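Local coordinates for protein alpha-galacturonidase (Bacillus subtilis, PDB 3FEF) that hydrolyses alpha-1,4-linked galacturonate, releasing galacturonate units, as an NAD- and manganese-dependent homotetrameric glycosidase of family 4, at residues 89-92 / 93-96; 293-296 / 297-300. One frame throughout, in Å; residues are numbered along the deposited sequence.

Overall arrangement
Contact 1 (89-92 / 93-96) comes first along the chain, on helix 88-96 in the Rossmann-like family 4 region; contact 2 (293-296 / 297-300) follows about 200 residues later, where helix 295-314 begins in the region assigned to the C-terminal family. Their centres are about 10 Å apart, and the two helices meet directly. Lys299 NZ makes salt bridges to Asp89 OD1 (3.0 Å) and Glu92 OE1 (3.0 Å), while Met91 CE packs 3.3 Å from Arg298 NE and Ile295 CG1 lies against Glu92 CA. Together they join the two family regions near the probable substrate site, with the magnesium about 10 Å from the Arg298 side chain; contact 2 holds the sulfate.

Contact 1: residues 89-92 / 93-96; sequences DDME and VDVH
Glu92 O lies at the edge of the His96 imidazole, near its plane and 3.8 Å from CD2, while CG1 of the adjacent Val95 stands over the centre of one ring face. CG, anti to the carbonyl carbon (chi1 -66°), lies beside the backbone N, which brings the ring edge near Glu92 O. The ring's two nitrogens are engaged elsewhere, ND1 with Glu99 and NE2 with the backbone N of Ile295. The same Glu92 O accepts His96 N at 2.8 Å, from a donor lying above the carbonyl plane, whereas Val95 N reaches Met91 O (2.7 Å) with an N-H...O angle of 166°, against 144° for His96 N. One residue earlier, Asp94 N bonds to Asp90 O at 3.0 Å. These are the i to i+4 bonds of an alpha helix at its last turn. Selenomethionine Met91 and Val95 run side by side, pointing the same way, with CG of Met91 3.8 Å from CG2 of Val95. The Asp94 carboxylate folds back past Met91 CA, where Arg121 pairs with OD2. Helix 88-96 follows strand 78-81 of the parallel sheet; its Met91 and Val95 side chains pack on helix 295-314, and Met91 and Asp94 also touch helix 112-136.

Contact 2: residues 293-296 / 297-300; sequences TPIS and FRKQ. With SO4 (sulfate ion), chain E.
A sulfate, probably from the crystallisation liquor, marks a pocket at the start of helix 295-314, where Thr293 and Arg298 meet, their side chains crossing at about a right angle. The methyl CG2 of Thr293 sits over one face of the guanidinium, 3.6 Å from Arg298 NE. At the guanidinium edge lie the sulfate, its S in the plane, and a water: NH1 bonds to sulfate O2 at 2.8 Å, NH2 to sulfate O4 at 2.9 Å, and NE donates a hydrogen bond to the water, which donates to Thr293 O. The chain is extended from CG to NE (chi2 -176°, chi3 -173°), which carries the head out to the sulfate, with CD passing 4.2 Å from Ile295 CD1. Arg271 also bonds the sulfate and Thr293 OG1. A leucine in place of Arg298 would probably leave the sulfate without two of its donors and the bridging water without the N-H it accepts. Pro294 is the N-cap residue; its O takes a weak bond from Phe297 N (3.1 Å), and its CD packs on Phe297 CB at 3.8 Å. Regular i+4 bonding begins with Lys299 N to Ile295 O and continues with Gln300 N to Ser296 O (2.9 Å, 172°). With Asn147, a probable substrate ligand, about 8 Å from Arg298 side chain to side chain, the paired arginines are consistent with a site for a galacturonate carboxylate.

Contact 1: residues 89-92 / 93-96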
# COMPACT_ATOMS: atom_id res chain seq x y z
N ASP A 89 -20.82 9.74 37.43
CA ASP A 89 -21.45 11.04 37.16
C ASP A 89 -21.10 11.55 35.76
O ASP A 89 -21.96 12.05 35.05
CB ASP A 89 -21.09 12.08 38.24
CG ASP A 89 -21.52 11.66 39.64
OD1 ASP A 89 -22.61 11.05 39.78
OD2 ASP A 89 -20.77 11.92 40.60
N ASP A 90 -19.85 11.41 35.35
CA ASP A 90 -19.47 11.77 33.98
C ASP A 90 -20.28 10.96 32.98
O ASP A 90 -20.74 11.48 31.96
CB ASP A 90 -17.98 11.54 33.76
CG ASP A 90 -17.12 12.47 34.58
OD1 ASP A 90 -17.61 13.56 34.94
OD2 ASP A 90 -15.95 12.12 34.86
N MSE A 91 -20.49 9.69 33.30
CA MSE A 91 -21.18 8.78 32.40
C MSE A 91 -22.65 9.13 32.21
O MSE A 91 -23.20 8.99 31.11
CB MSE A 91 -21.01 7.34 32.87
CG MSE A 91 -21.18 6.34 31.76
SE MSE A 91 -20.57 4.55 32.23
CE MSE A 91 -21.27 3.63 30.64
N GLU A 92 -23.29 9.59 33.29
CA GLU A 92 -24.67 10.04 33.23
C GLU A 92 -24.82 11.10 32.14
O GLU A 92 -25.82 11.13 31.40
CB GLU A 92 -25.09 10.59 34.60
CG GLU A 92 -26.59 10.82 34.77
CD GLU A 92 -26.96 11.15 36.22
OE1 GLU A 92 -26.57 10.37 37.12
OE2 GLU A 92 -27.64 12.18 36.45
N VAL A 93 -23.83 11.97 32.03
CA VAL A 93 -23.75 12.93 30.93
C VAL A 93 -23.48 12.21 29.59
O VAL A 93 -24.27 12.35 28.66
CB VAL A 93 -22.68 14.00 31.20
CG1 VAL A 93 -22.59 14.98 30.02
CG2 VAL A 93 -22.99 14.73 32.50
N ASP A 94 -22.41 11.44 29.49
CA ASP A 94 -22.16 10.67 28.25
C ASP A 94 -23.46 10.04 27.74
O ASP A 94 -23.86 10.22 26.60
CB ASP A 94 -21.17 9.52 28.50
CG ASP A 94 -19.80 9.98 28.96
OD1 ASP A 94 -19.51 11.18 28.85
OD2 ASP A 94 -19.02 9.13 29.44
N VAL A 95 -24.11 9.29 28.61
CA VAL A 95 -25.22 8.43 28.19
C VAL A 95 -26.58 9.13 28.10
O VAL A 95 -27.36 8.80 27.23
CB VAL A 95 -25.30 7.17 29.09
CG1 VAL A 95 -26.40 6.24 28.61
CG2 VAL A 95 -23.94 6.45 29.10
N HIS A 96 -26.87 10.08 28.97
CA HIS A 96 -28.25 10.61 29.03
C HIS A 96 -28.50 12.02 28.48
O HIS A 96 -29.59 12.31 27.97
CB HIS A 96 -28.83 10.47 30.45
CG HIS A 96 -29.03 9.05 30.87
ND1 HIS A 96 -30.02 8.25 30.34
CD2 HIS A 96 -28.34 8.27 31.73
CE1 HIS A 96 -29.95 7.05 30.87
NE2 HIS A 96 -28.93 7.03 31.72

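Contact 2: residues 293-296 / 297-300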
# COMPACT_ATOMS: atom_id res chain seq x y z
N THR A 293 -29.01 0.41 28.81
CA THR A 293 -28.46 0.36 30.15
C THR A 293 -28.37 1.78 30.70
O THR A 293 -27.45 2.52 30.34
CB THR A 293 -27.05 -0.25 30.17
OG1 THR A 293 -27.11 -1.59 29.67
CG2 THR A 293 -26.47 -0.25 31.59
N PRO A 294 -29.30 2.15 31.58
CA PRO A 294 -29.33 3.51 32.13
C PRO A 294 -28.23 3.64 33.17
O PRO A 294 -27.82 2.64 33.75
CB PRO A 294 -30.70 3.59 32.82
CG PRO A 294 -31.28 2.15 32.83
CD PRO A 294 -30.20 1.23 32.31
N ILE A 295 -27.75 4.85 33.42
CA ILE A 295 -26.64 4.99 34.37
C ILE A 295 -27.01 4.60 35.79
O ILE A 295 -26.15 4.25 36.59
CB ILE A 295 -26.03 6.38 34.36
CG1 ILE A 295 -25.45 6.68 32.98
CG2 ILE A 295 -24.93 6.49 35.43
CD1 ILE A 295 -24.62 5.52 32.40
N SER A 296 -28.30 4.65 36.11
CA SER A 296 -28.77 4.27 37.44
C SER A 296 -28.53 2.78 37.67
O SER A 296 -28.20 2.36 38.78
CB SER A 296 -30.26 4.58 37.56
OG SER A 296 -30.97 3.86 36.58
N PHE A 297 -28.69 1.98 36.61
CA PHE A 297 -28.42 0.57 36.74
C PHE A 297 -26.98 0.38 37.18
O PHE A 297 -26.69 -0.47 38.02
CB PHE A 297 -28.67 -0.18 35.43
CG PHE A 297 -28.22 -1.61 35.49
CD1 PHE A 297 -29.08 -2.61 35.92
CD2 PHE A 297 -26.92 -1.96 35.17
CE1 PHE A 297 -28.67 -3.92 36.00
CE2 PHE A 297 -26.50 -3.27 35.26
CZ PHE A 297 -27.38 -4.25 35.67
N ARG A 298 -26.07 1.18 36.62
CA ARG A 298 -24.65 1.01 36.92
C ARG A 298 -24.32 1.46 38.32
O ARG A 298 -23.41 0.92 38.94
CB ARG A 298 -23.76 1.74 35.90
CG ARG A 298 -23.91 1.19 34.47
CD ARG A 298 -22.96 1.85 33.47
NE ARG A 298 -23.27 1.41 32.12
CZ ARG A 298 -22.74 0.34 31.54
NH1 ARG A 298 -23.10 -0.01 30.31
NH2 ARG A 298 -21.85 -0.38 32.19
N LYS A 299 -25.02 2.48 38.81
CA LYS A 299 -24.78 2.93 40.17
C LYS A 299 -25.29 1.88 41.14
O LYS A 299 -24.59 1.50 42.08
CB LYS A 299 -25.40 4.30 40.43
CG LYS A 299 -24.63 5.41 39.73
CD LYS A 299 -25.18 6.79 40.02
CE LYS A 299 -24.19 7.85 39.56
NZ LYS A 299 -24.86 9.14 39.24
N GLN A 300 -26.48 1.37 40.86
CA GLN A 300 -27.06 0.29 41.64
C GLN A 300 -26.15 -0.94 41.63
O GLN A 300 -25.78 -1.47 42.68
CB GLN A 300 -28.44 -0.09 41.11
CG GLN A 300 -29.07 -1.25 41.83
CD GLN A 300 -30.50 -1.53 41.38
OE1 GLN A 300 -31.11 -2.53 41.78
NE2 GLN A 300 -31.05 -0.63 40.55
S SO4 E . -21.22 -3.31 30.31
O1 SO4 E . -21.40 -4.24 31.42
O2 SO4 E . -22.49 -2.71 29.92
O3 SO4 E . -20.66 -4.04 29.18
O4 SO4 E . -20.28 -2.27 30.71
O HOH W 1 -24.66 2.28 29.90